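Local coordinates for choline binding protein A (Lactobacillus salivarius str. Ren, PDB 5GT1) that probably takes part in bacterial adhesion to intestinal epithelial cells and, in this fragment, carries a zinc-binding domain of the M23 peptidase family, at residues K22-E34 against P68-V80. Sequence-based numbering, arbitrary orientation.
Sequences KDTWGWPFPSVGE and PGSAVHAVHSGVV. With ACT (acetate ion), chain C.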
loop_
_atom_site.group_PDB
_atom_site.type_symbol
_atom_site.label_atom_id
_atom_site.label_comp_id
_atom_site.label_asym_id
_atom_site.label_seq_id
_atom_site.Cartn_x
_atom_site.Cartn_y
_atom_site.Cartn_z
ATOM N N LYS A 22 -5.252 5.650 19.062
ATOM C CA LYS A 22 -4.347 6.788 18.727
ATOM C C LYS A 22 -3.093 6.287 17.999
ATOM O O LYS A 22 -2.265 5.585 18.580
ATOM C CB LYS A 22 -3.977 7.578 19.993
ATOM N N ASP A 23 -2.975 6.659 16.723
ATOM C CA ASP A 23 -1.883 6.223 15.832
ATOM C C ASP A 23 -1.512 4.740 15.983
ATOM O O ASP A 23 -0.371 4.399 16.297
ATOM C CB ASP A 23 -0.643 7.126 15.971
ATOM C CG ASP A 23 0.138 7.264 14.659
ATOM O OD1 ASP A 23 -0.429 7.808 13.682
ATOM O OD2 ASP A 23 1.322 6.847 14.606
ATOM N N THR A 24 -2.486 3.859 15.768
ATOM C CA THR A 24 -2.166 2.447 15.663
ATOM C C THR A 24 -1.785 2.105 14.220
ATOM O O THR A 24 -2.158 2.795 13.257
ATOM C CB THR A 24 -3.270 1.514 16.182
ATOM O OG1 THR A 24 -4.447 1.686 15.386
ATOM C CG2 THR A 24 -3.588 1.814 17.658
ATOM N N TRP A 25 -1.007 1.044 14.106
ATOM C CA TRP A 25 -0.540 0.547 12.832
ATOM C C TRP A 25 -0.739 -0.936 12.814
ATOM O O TRP A 25 -0.862 -1.557 13.877
ATOM C CB TRP A 25 0.933 0.840 12.708
ATOM C CG TRP A 25 1.272 2.282 12.454
ATOM C CD1 TRP A 25 1.392 3.317 13.388
ATOM C CD2 TRP A 25 1.580 2.890 11.158
ATOM N NE1 TRP A 25 1.751 4.499 12.766
ATOM C CE2 TRP A 25 1.879 4.307 11.425
ATOM C CE3 TRP A 25 1.630 2.418 9.841
ATOM C CZ2 TRP A 25 2.202 5.195 10.400
ATOM C CZ3 TRP A 25 1.967 3.314 8.827
ATOM C CH2 TRP A 25 2.254 4.668 9.099
ATOM N N GLY A 26 -0.753 -1.529 11.617
ATOM C CA GLY A 26 -0.917 -2.979 11.477
ATOM C C GLY A 26 -0.479 -3.412 10.087
ATOM O O GLY A 26 -0.347 -2.585 9.183
ATOM N N TRP A 27 -0.224 -4.703 9.917
ATOM C CA TRP A 27 0.070 -5.257 8.587
ATOM C C TRP A 27 -1.216 -5.525 7.816
ATOM O O TRP A 27 -2.282 -5.716 8.419
ATOM C CB TRP A 27 0.887 -6.541 8.732
ATOM C CG TRP A 27 2.217 -6.272 9.363
ATOM C CD1 TRP A 27 2.604 -6.500 10.685
ATOM C CD2 TRP A 27 3.368 -5.657 8.721
ATOM N NE1 TRP A 27 3.911 -6.101 10.886
ATOM C CE2 TRP A 27 4.422 -5.573 9.749
ATOM C CE3 TRP A 27 3.630 -5.176 7.437
ATOM C CZ2 TRP A 27 5.673 -5.029 9.475
ATOM C CZ3 TRP A 27 4.897 -4.625 7.178
ATOM C CH2 TRP A 27 5.892 -4.563 8.176
ATOM N N PRO A 28 -1.141 -5.539 6.480
ATOM C CA PRO A 28 -2.373 -5.752 5.702
ATOM C C PRO A 28 -2.912 -7.191 5.752
ATOM O O PRO A 28 -4.104 -7.406 5.516
ATOM C CB PRO A 28 -1.972 -5.356 4.276
ATOM C CG PRO A 28 -0.503 -5.534 4.229
ATOM C CD PRO A 28 0.011 -5.229 5.622
ATOM N N PHE A 29 -2.049 -8.158 6.065
ATOM C CA PHE A 29 -2.465 -9.559 6.207
ATOM C C PHE A 29 -1.937 -10.013 7.569
ATOM O O PHE A 29 -0.828 -10.515 7.674
ATOM C CB PHE A 29 -1.947 -10.414 5.035
ATOM C CG PHE A 29 -2.353 -9.878 3.685
ATOM C CD1 PHE A 29 -3.621 -10.163 3.151
ATOM C CD2 PHE A 29 -1.497 -9.044 2.966
ATOM C CE1 PHE A 29 -4.004 -9.636 1.919
ATOM C CE2 PHE A 29 -1.879 -8.521 1.736
ATOM C CZ PHE A 29 -3.136 -8.816 1.219
ATOM N N PRO A 30 -2.725 -9.769 8.632
ATOM C CA PRO A 30 -2.154 -9.804 9.988
ATOM C C PRO A 30 -1.751 -11.189 10.522
ATOM O O PRO A 30 -0.999 -11.268 11.508
ATOM C CB PRO A 30 -3.255 -9.143 10.838
ATOM C CG PRO A 30 -3.931 -8.225 9.870
ATOM C CD PRO A 30 -4.048 -9.124 8.653
ATOM N N SER A 31 -2.207 -12.253 9.867
ATOM C CA SER A 31 -1.796 -13.621 10.213
ATOM C C SER A 31 -0.348 -13.949 9.823
ATOM O O SER A 31 0.251 -14.912 10.322
ATOM C CB SER A 31 -2.682 -14.620 9.474
ATOM O OG SER A 31 -2.044 -15.018 8.257
ATOM N N VAL A 32 0.174 -13.189 8.865
ATOM C CA VAL A 32 1.536 -13.317 8.414
ATOM C C VAL A 32 2.376 -12.248 9.130
ATOM O O VAL A 32 3.537 -12.480 9.494
ATOM C CB VAL A 32 1.632 -13.056 6.897
ATOM C CG1 VAL A 32 3.000 -13.476 6.378
ATOM C CG2 VAL A 32 0.471 -13.733 6.140
ATOM N N GLY A 33 1.788 -11.064 9.298
ATOM C CA GLY A 33 2.498 -9.936 9.889
ATOM C C GLY A 33 3.540 -9.470 8.896
ATOM O O GLY A 33 3.273 -9.429 7.682
ATOM N N GLU A 34 4.732 -9.142 9.387
ATOM C CA GLU A 34 5.774 -8.640 8.501
ATOM C C GLU A 34 6.133 -9.656 7.415
ATOM O O GLU A 34 6.256 -9.304 6.236
ATOM C CB GLU A 34 7.039 -8.246 9.270
ATOM C CG GLU A 34 8.099 -7.621 8.375
ATOM C CD GLU A 34 9.374 -7.215 9.126
ATOM O OE1 GLU A 34 10.398 -6.974 8.452
ATOM O OE2 GLU A 34 9.354 -7.150 10.378
ATOM N N PRO A 68 -0.086 -14.679 2.490
ATOM C CA PRO A 68 -1.398 -15.206 2.126
ATOM C C PRO A 68 -2.533 -14.555 2.903
ATOM O O PRO A 68 -2.346 -14.054 4.018
ATOM C CB PRO A 68 -1.293 -16.721 2.440
ATOM C CG PRO A 68 -0.164 -16.841 3.413
ATOM C CD PRO A 68 0.782 -15.715 3.099
ATOM N N GLY A 69 -3.697 -14.515 2.267
ATOM C CA GLY A 69 -4.890 -13.996 2.901
ATOM C C GLY A 69 -5.809 -13.427 1.845
ATOM O O GLY A 69 -5.397 -13.200 0.718
ATOM N N SER A 70 -7.061 -13.218 2.208
ATOM C CA SER A 70 -8.027 -12.684 1.273
ATOM C C SER A 70 -8.318 -11.221 1.573
ATOM O O SER A 70 -8.082 -10.354 0.725
ATOM C CB SER A 70 -9.307 -13.535 1.294
ATOM O OG SER A 70 -10.208 -13.068 0.300
ATOM N N ALA A 71 -8.815 -10.936 2.775
ATOM C CA ALA A 71 -9.140 -9.568 3.166
ATOM C C ALA A 71 -7.859 -8.736 3.295
ATOM O O ALA A 71 -6.871 -9.181 3.904
ATOM C CB ALA A 71 -9.911 -9.558 4.481
ATOM N N VAL A 72 -7.872 -7.550 2.690
ATOM C CA VAL A 72 -6.786 -6.578 2.829
ATOM C C VAL A 72 -7.158 -5.635 3.973
ATOM O O VAL A 72 -8.148 -4.913 3.878
ATOM C CB VAL A 72 -6.593 -5.758 1.534
ATOM C CG1 VAL A 72 -5.539 -4.663 1.752
ATOM C CG2 VAL A 72 -6.195 -6.683 0.377
ATOM N N HIS A 73 -6.363 -5.653 5.045
ATOM C CA HIS A 73 -6.644 -4.863 6.258
ATOM C C HIS A 73 -5.912 -3.552 6.228
ATOM O O HIS A 73 -4.726 -3.512 5.888
ATOM C CB HIS A 73 -6.221 -5.646 7.508
ATOM C CG HIS A 73 -7.081 -6.863 7.786
ATOM N ND1 HIS A 73 -6.886 -8.051 7.164
ATOM C CD2 HIS A 73 -8.166 -7.038 8.634
ATOM C CE1 HIS A 73 -7.801 -8.950 7.602
ATOM N NE2 HIS A 73 -8.590 -8.330 8.497
ATOM N N ALA A 74 -6.596 -2.467 6.591
ATOM C CA ALA A 74 -5.998 -1.141 6.574
ATOM C C ALA A 74 -4.818 -1.124 7.538
ATOM O O ALA A 74 -4.910 -1.657 8.661
ATOM C CB ALA A 74 -7.023 -0.092 6.968
ATOM N N VAL A 75 -3.717 -0.525 7.100
ATOM C CA VAL A 75 -2.477 -0.511 7.892
ATOM C C VAL A 75 -2.480 0.633 8.912
ATOM O O VAL A 75 -1.624 0.676 9.802
ATOM C CB VAL A 75 -1.199 -0.447 7.012
ATOM C CG1 VAL A 75 -1.165 -1.617 6.028
ATOM C CG2 VAL A 75 -1.073 0.888 6.274
ATOM N N HIS A 76 -3.452 1.535 8.772
ATOM C CA HIS A 76 -3.524 2.757 9.569
ATOM C C HIS A 76 -4.868 3.391 9.356
ATOM O O HIS A 76 -5.477 3.215 8.299
ATOM C CB HIS A 76 -2.422 3.725 9.119
ATOM C CG HIS A 76 -2.221 4.908 10.048
ATOM N ND1 HIS A 76 -2.920 6.052 9.920
ATOM C CD2 HIS A 76 -1.360 5.087 11.131
ATOM C CE1 HIS A 76 -2.536 6.931 10.887
ATOM N NE2 HIS A 76 -1.576 6.342 11.627
ATOM N N SER A 77 -5.340 4.150 10.343
ATOM C CA SER A 77 -6.625 4.859 10.239
ATOM C C SER A 77 -6.605 5.997 9.226
ATOM O O SER A 77 -5.554 6.498 8.851
ATOM C CB SER A 77 -7.050 5.386 11.613
ATOM O OG SER A 77 -7.119 4.297 12.541
ATOM N N GLY A 78 -7.777 6.416 8.770
ATOM C CA GLY A 78 -7.827 7.531 7.835
ATOM C C GLY A 78 -9.200 7.636 7.224
ATOM O O GLY A 78 -10.132 6.963 7.663
ATOM N N VAL A 79 -9.316 8.472 6.202
ATOM C CA VAL A 79 -10.554 8.583 5.445
ATOM C C VAL A 79 -10.282 8.222 3.978
ATOM O O VAL A 79 -9.275 8.639 3.396
ATOM C CB VAL A 79 -11.179 9.999 5.582
ATOM C CG1 VAL A 79 -10.248 11.057 5.014
ATOM C CG2 VAL A 79 -12.527 10.058 4.878
ATOM N N VAL A 80 -11.184 7.448 3.382
ATOM C CA VAL A 80 -11.054 7.089 1.981
ATOM C C VAL A 80 -11.330 8.345 1.138
ATOM O O VAL A 80 -12.415 8.928 1.223
ATOM C CB VAL A 80 -12.001 5.931 1.606
ATOM C CG1 VAL A 80 -11.886 5.580 0.125
ATOM C CG2 VAL A 80 -11.737 4.708 2.487
HETATM C C ACT C . -7.372 -12.072 5.879
HETATM O O ACT C . -7.892 -11.746 6.973
HETATM O OXT ACT C . -7.894 -12.955 5.165
HETATM C CH3 ACT C . -6.177 -11.363 5.343
HETATM O O HOH W 1 -4.216 4.607 13.035
HETATM O O HOH W 2 -3.840 -4.014 9.981
HETATM O O HOH W 3 -3.583 -13.205 6.463
#
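One carboxylate, that of D23, accepts an N-H hydrogen bond from each of two rings that are themselves stacked: H76 NE2 reaches D23 OD1 at 2.8 Å, nearly straight at 168°, and W25 NE1 reaches D23 OD2 at 3.0 Å. Both donors meet it from above the carboxylate plane. H76 also turns its edge to W25 in a T-shaped stack, CD2 lying 3.3 Å from W25 CE2, with the planes at 59°. CG of H76 stands anti to its backbone N (chi1 -169°), which carries the ring across to W25, while ND1 is held by its neighbour S77 O. Without the indole, as with an alanine in place of W25, D23 OD2 would probably lose its N-H donor and H76 the ring face that its edge meets. Further along, G26 N donates to V75 O, and P28 O accepts twice from H73: from the backbone N in the carbonyl plane at 2.9 Å, and from ND1 above that plane at 3.3 Å. P30 CG covers one face of the H73 imidazole in a CH-pi contact. F29 CZ packs on V72 CG2 at 3.8 Å. Thus the loop at the start of this fragment is laid along strand 71-73 and the turn after it in the M23 domain; V72 pairs with strand 127-130, H76 meets F102 of strand 101-108, and W25 and W27 rest on helix 163-173.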